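Local structure of PilM (Pseudomonas aeruginosa, 3HG9) at residues L20-R25 with S43-P48; S24-Y29 with S66-A71. The protein is of unknown function but probably takes part in the biogenesis of pili. All blocks are in the same frame, centred on the assembly; numbering follows the deposited sequence.

Interaction 1: residues L20-R25 with S43-P48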
loop_
_atom_site.group_PDB
_atom_site.type_symbol
_atom_site.label_atom_id
_atom_site.label_comp_id
_atom_site.label_asym_id
_atom_site.label_seq_id
_atom_site.Cartn_x
_atom_site.Cartn_y
_atom_site.Cartn_z
ATOM N N LEU B 20 10.289 -4.314 -8.472
ATOM C CA LEU B 20 8.830 -4.483 -8.213
ATOM C C LEU B 20 8.438 -5.887 -8.603
ATOM O O LEU B 20 7.652 -6.607 -7.906
ATOM C CB LEU B 20 8.007 -3.468 -9.005
ATOM C CG LEU B 20 8.308 -2.203 -8.289
ATOM C CD1 LEU B 20 7.597 -1.014 -8.873
ATOM C CD2 LEU B 20 8.010 -2.410 -6.762
ATOM N N LEU B 21 9.029 -6.301 -9.703
ATOM C CA LEU B 21 8.734 -7.597 -10.216
ATOM C C LEU B 21 9.205 -8.706 -9.263
ATOM O O LEU B 21 8.520 -9.729 -9.104
ATOM C CB LEU B 21 9.421 -7.702 -11.544
ATOM C CG LEU B 21 9.238 -8.988 -12.281
ATOM C CD1 LEU B 21 9.628 -8.579 -13.685
ATOM C CD2 LEU B 21 10.139 -10.111 -11.712
ATOM N N TYR B 22 10.371 -8.525 -8.642
ATOM C CA TYR B 22 10.921 -9.554 -7.690
ATOM C C TYR B 22 10.059 -9.561 -6.454
ATOM O O TYR B 22 9.617 -10.611 -5.966
ATOM C CB TYR B 22 12.303 -9.161 -7.277
ATOM C CG TYR B 22 13.029 -10.104 -6.367
ATOM C CD1 TYR B 22 13.735 -11.180 -6.873
ATOM C CD2 TYR B 22 13.128 -9.831 -4.994
ATOM C CE1 TYR B 22 14.463 -12.068 -5.982
ATOM C CE2 TYR B 22 13.858 -10.675 -4.108
ATOM C CZ TYR B 22 14.500 -11.780 -4.598
ATOM O OH TYR B 22 15.216 -12.561 -3.719
ATOM N N ARG B 23 9.780 -8.350 -5.984
ATOM C CA ARG B 23 8.873 -8.174 -4.866
ATOM C C ARG B 23 7.597 -9.031 -4.994
ATOM O O ARG B 23 7.143 -9.700 -4.028
ATOM C CB ARG B 23 8.477 -6.686 -4.669
ATOM C CG ARG B 23 7.680 -6.512 -3.348
ATOM C CD ARG B 23 7.327 -5.109 -3.033
ATOM N NE ARG B 23 6.092 -4.688 -3.704
ATOM C CZ ARG B 23 5.458 -3.541 -3.460
ATOM N NH1 ARG B 23 5.956 -2.726 -2.542
ATOM N NH2 ARG B 23 4.333 -3.197 -4.142
ATOM N N SER B 24 6.992 -9.010 -6.164
ATOM C CA SER B 24 5.719 -9.688 -6.268
ATOM C C SER B 24 5.860 -11.182 -6.199
ATOM O O SER B 24 4.945 -11.862 -5.724
ATOM C CB SER B 24 5.025 -9.273 -7.552
ATOM O OG SER B 24 4.580 -7.972 -7.414
ATOM N N ARG B 25 6.977 -11.703 -6.699
ATOM C CA ARG B 25 7.321 -13.146 -6.525
ATOM C C ARG B 25 7.487 -13.568 -5.094
ATOM O O ARG B 25 7.137 -14.665 -4.744
ATOM C CB ARG B 25 8.599 -13.485 -7.258
ATOM C CG ARG B 25 8.445 -13.297 -8.724
ATOM C CD ARG B 25 7.272 -14.104 -9.234
ATOM N NE ARG B 25 7.248 -14.069 -10.689
ATOM C CZ ARG B 25 6.394 -14.753 -11.438
ATOM N NH1 ARG B 25 5.488 -15.539 -10.852
ATOM N NH2 ARG B 25 6.453 -14.644 -12.769
ATOM N N SER B 43 15.209 -19.689 -7.298
ATOM C CA SER B 43 14.824 -20.923 -8.011
ATOM C C SER B 43 13.406 -21.254 -7.571
ATOM O O SER B 43 12.531 -21.591 -8.366
ATOM C CB SER B 43 15.779 -22.064 -7.658
ATOM O OG SER B 43 17.032 -21.517 -7.235
ATOM N N ALA B 44 13.194 -21.158 -6.269
ATOM C CA ALA B 44 11.865 -20.920 -5.758
ATOM C C ALA B 44 11.529 -19.567 -6.418
ATOM O O ALA B 44 12.130 -19.169 -7.458
ATOM C CB ALA B 44 11.906 -20.819 -4.259
ATOM N N LEU B 45 10.582 -18.846 -5.844
ATOM C CA LEU B 45 10.084 -17.619 -6.502
ATOM C C LEU B 45 9.519 -17.918 -7.929
ATOM O O LEU B 45 8.375 -17.571 -8.231
ATOM C CB LEU B 45 11.145 -16.504 -6.465
ATOM C CG LEU B 45 11.547 -15.779 -5.160
ATOM C CD1 LEU B 45 12.153 -16.652 -4.217
ATOM C CD2 LEU B 45 12.581 -14.749 -5.408
ATOM N N GLY B 46 10.261 -18.605 -8.791
ATOM C CA GLY B 46 9.677 -19.055 -10.078
ATOM C C GLY B 46 9.814 -17.952 -11.096
ATOM O O GLY B 46 8.940 -17.731 -11.966
ATOM N N LEU B 47 10.914 -17.226 -10.948
ATOM C CA LEU B 47 11.135 -16.026 -11.730
ATOM C C LEU B 47 11.201 -16.373 -13.223
ATOM O O LEU B 47 11.401 -17.549 -13.599
ATOM C CB LEU B 47 12.418 -15.324 -11.240
ATOM C CG LEU B 47 12.317 -14.679 -9.867
ATOM C CD1 LEU B 47 13.635 -14.361 -9.376
ATOM C CD2 LEU B 47 11.516 -13.396 -9.980
ATOM N N PRO B 48 10.986 -15.361 -14.080
ATOM C CA PRO B 48 11.084 -15.564 -15.526
ATOM C C PRO B 48 12.444 -16.073 -16.000
ATOM O O PRO B 48 13.484 -15.762 -15.409
ATOM C CB PRO B 48 10.816 -14.160 -16.115
ATOM C CG PRO B 48 10.352 -13.259 -14.917
ATOM C CD PRO B 48 10.204 -14.146 -13.717
#
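The guanidinium of Arg25 carries the carbonyl of Gly46 on one face, with Gly46 O 3.9 Å above its plane and over its centre. No hydrogen bond forms in this pose, although oxygen against cation is probably attractive. Pro48 CD comes in obliquely, 3.9 Å from Arg25 NH2. The other flat group, the Tyr22 ring, is met at a slant by two leucine methyls: Leu45 CD2 lies 3.3 Å from Tyr22 CE1, and Leu47 CD1 4.0 Å from Tyr22 CD1. Leu21, Tyr22 and Arg25, neighbours on one side of the helix, pack against an irregular loop, segment 43-48, which follows helix 12-31 and doubles back along it near the surface. Gly46 is modelled with a positive phi, which suits glycine, though its N is less surely placed. With CG anti to its carbonyl carbon (chi1 -63°), Arg25 sets CG 3.3 Å from Leu47 CD2 while the side chains run past each other in opposite directions; the bend at chi2 (-55°) brings the guanidinium to Gly46 and Pro48. That methyl also touches Leu21 CD2, at 4.0 Å. Asp42 touches both Tyr22 and Leu47, and the CD2 side of the Tyr22 ring touches Ala68 of strand 65-70.

Interaction 2: residues S24-Y29 with S66-A71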
loop_
_atom_site.group_PDB
_atom_site.type_symbol
_atom_site.label_atom_id
_atom_site.label_comp_id
_atom_site.label_asym_id
_atom_site.label_seq_id
_atom_site.Cartn_x
_atom_site.Cartn_y
_atom_site.Cartn_z
ATOM N N SER B 24 6.992 -9.010 -6.164
ATOM C CA SER B 24 5.719 -9.688 -6.268
ATOM C C SER B 24 5.860 -11.182 -6.199
ATOM O O SER B 24 4.945 -11.862 -5.724
ATOM C CB SER B 24 5.025 -9.273 -7.552
ATOM O OG SER B 24 4.580 -7.972 -7.414
ATOM N N ARG B 25 6.977 -11.703 -6.699
ATOM C CA ARG B 25 7.321 -13.146 -6.525
ATOM C C ARG B 25 7.487 -13.568 -5.094
ATOM O O ARG B 25 7.137 -14.665 -4.744
ATOM C CB ARG B 25 8.599 -13.485 -7.258
ATOM C CG ARG B 25 8.445 -13.297 -8.724
ATOM C CD ARG B 25 7.272 -14.104 -9.234
ATOM N NE ARG B 25 7.248 -14.069 -10.689
ATOM C CZ ARG B 25 6.394 -14.753 -11.438
ATOM N NH1 ARG B 25 5.488 -15.539 -10.852
ATOM N NH2 ARG B 25 6.453 -14.644 -12.769
ATOM N N LEU B 26 8.074 -12.719 -4.267
ATOM C CA LEU B 26 7.975 -12.907 -2.811
ATOM C C LEU B 26 6.533 -12.743 -2.305
ATOM O O LEU B 26 6.079 -13.597 -1.568
ATOM C CB LEU B 26 8.833 -11.913 -2.065
ATOM C CG LEU B 26 10.335 -11.894 -2.256
ATOM C CD1 LEU B 26 10.796 -10.593 -1.612
ATOM C CD2 LEU B 26 10.983 -13.127 -1.577
ATOM N N ALA B 27 5.810 -11.668 -2.670
ATOM C CA ALA B 27 4.468 -11.469 -2.109
ATOM C C ALA B 27 3.800 -12.820 -2.150
ATOM O O ALA B 27 3.248 -13.267 -1.159
ATOM C CB ALA B 27 3.634 -10.465 -2.895
ATOM N N GLU B 28 3.882 -13.494 -3.288
ATOM C CA GLU B 28 2.891 -14.519 -3.542
ATOM C C GLU B 28 3.336 -15.887 -3.104
ATOM O O GLU B 28 2.521 -16.719 -2.729
ATOM C CB GLU B 28 2.451 -14.509 -4.998
ATOM C CG GLU B 28 1.244 -13.568 -5.283
ATOM C CD GLU B 28 1.003 -13.429 -6.778
ATOM O OE1 GLU B 28 -0.082 -12.954 -7.209
ATOM O OE2 GLU B 28 1.918 -13.817 -7.546
ATOM N N TYR B 29 4.623 -16.123 -3.158
ATOM C CA TYR B 29 5.172 -17.272 -2.553
ATOM C C TYR B 29 4.887 -17.152 -1.073
ATOM O O TYR B 29 4.456 -18.127 -0.473
ATOM C CB TYR B 29 6.665 -17.281 -2.799
ATOM C CG TYR B 29 7.441 -18.318 -2.019
ATOM C CD1 TYR B 29 7.655 -18.160 -0.650
ATOM C CD2 TYR B 29 8.003 -19.438 -2.663
ATOM C CE1 TYR B 29 8.368 -19.100 0.077
ATOM C CE2 TYR B 29 8.757 -20.404 -1.939
ATOM C CZ TYR B 29 8.931 -20.219 -0.558
ATOM O OH TYR B 29 9.653 -21.138 0.216
ATOM N N SER B 66 6.329 -9.314 2.918
ATOM C CA SER B 66 7.663 -9.397 2.343
ATOM C C SER B 66 8.275 -8.058 1.920
ATOM O O SER B 66 7.576 -7.130 1.615
ATOM C CB SER B 66 7.718 -10.434 1.219
ATOM O OG SER B 66 6.482 -10.471 0.558
ATOM N N TYR B 67 9.613 -8.002 1.894
ATOM C CA TYR B 67 10.324 -6.846 1.466
ATOM C C TYR B 67 11.306 -7.179 0.347
ATOM O O TYR B 67 11.946 -8.233 0.366
ATOM C CB TYR B 67 11.115 -6.345 2.630
ATOM C CG TYR B 67 10.426 -6.438 3.950
ATOM C CD1 TYR B 67 10.231 -5.300 4.718
ATOM C CD2 TYR B 67 10.000 -7.646 4.463
ATOM C CE1 TYR B 67 9.616 -5.352 5.996
ATOM C CE2 TYR B 67 9.376 -7.705 5.711
ATOM C CZ TYR B 67 9.194 -6.559 6.481
ATOM O OH TYR B 67 8.550 -6.610 7.751
ATOM N N ALA B 68 11.477 -6.276 -0.603
ATOM C CA ALA B 68 12.540 -6.447 -1.592
ATOM C C ALA B 68 13.415 -5.210 -1.503
ATOM O O ALA B 68 12.853 -4.112 -1.436
ATOM C CB ALA B 68 11.916 -6.572 -3.020
ATOM N N PHE B 69 14.746 -5.348 -1.454
ATOM C CA PHE B 69 15.585 -4.185 -1.209
ATOM C C PHE B 69 16.931 -4.171 -1.893
ATOM O O PHE B 69 17.629 -5.173 -1.943
ATOM C CB PHE B 69 15.811 -3.975 0.291
ATOM C CG PHE B 69 16.296 -5.194 1.034
ATOM C CD1 PHE B 69 17.664 -5.368 1.304
ATOM C CD2 PHE B 69 15.368 -6.143 1.513
ATOM C CE1 PHE B 69 18.116 -6.475 2.004
ATOM C CE2 PHE B 69 15.792 -7.279 2.216
ATOM C CZ PHE B 69 17.196 -7.456 2.471
ATOM N N ILE B 70 17.279 -3.013 -2.434
ATOM C CA ILE B 70 18.636 -2.776 -2.874
ATOM C C ILE B 70 19.404 -2.136 -1.740
ATOM O O ILE B 70 19.165 -0.992 -1.364
ATOM C CB ILE B 70 18.743 -2.011 -4.203
ATOM C CG1 ILE B 70 18.754 -3.032 -5.334
ATOM C CG2 ILE B 70 20.098 -1.279 -4.344
ATOM C CD1 ILE B 70 17.403 -3.456 -5.812
ATOM N N ALA B 71 20.326 -2.945 -1.219
ATOM C CA ALA B 71 21.134 -2.688 -0.028
ATOM C C ALA B 71 21.888 -1.339 -0.015
ATOM O O ALA B 71 21.979 -0.682 1.065
ATOM C CB ALA B 71 22.094 -3.884 0.225
#
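A helix laid against one face of an antiparallel beta sheet is the element this contact belongs to: helix 12-31, through residues 24-29, covers the start of strand 65-70. The axes of helix 24-29 and strand 66-70 run nearly antiparallel, at 163°, and approach to 7.8 Å, a close spacing consistent with the small residues Ser66, Ala68 and Ala27 at the contact. Leu26 does most of the work. Its CB meets Ser66 CB at 3.8 Å, and with CG anti to its own carbonyl carbon (chi1 -62°) the side chain runs on along the strand, placing CD1 3.3 Å from Tyr67 O. The same methyl lies 4.4 Å from Ala68 CB. Ser66 answers from the strand: its hydroxyl sits beside the helix backbone, with OG 3.5 Å from Ala27 CA, so the closest approach there is made by a polar atom against main chain. No hydrogen bond joins the two segments, and the contact rests on buried van der Waals packing. Ser66 and Ala68 start out toward the helix, whereas Tyr67 starts away from it and packs on Pro111 of the second subunit. Along one edge, strand 65-70 pairs with strand 57-62, as in the backbone bonds between Tyr67 and Tyr60; it also pairs antiparallel with a strand of the second subunit, while Ala27 packs on Lys123 of that subunit. Such helix-on-sheet packing is typical of two-layer alpha/beta folds, here with a sheet that continues into the second subunit.

How the interactions relate
One helix, 12-31, serves both contacts, and their difference illustrates how the chemistry of a helix face varies with what it packs against. Interaction 2 is the buried one, pressing small and aliphatic groups onto a regular strand at the dimer interface. Interaction 1 lies nearer the surface and buries more area, 343 Å² against 150 Å², by laying longer side chains, among them an arginine, against an irregular loop. Neither has a hydrogen bond between its segments. Ser24 and Arg25 belong to both ranges, but of the two partners Arg25 touches the loop and not the strand. The two sites adjoin, with centres 8 Å apart: Arg23 CB lies 3.8 Å from Ala68 CB, and Tyr29 packs on Ala44.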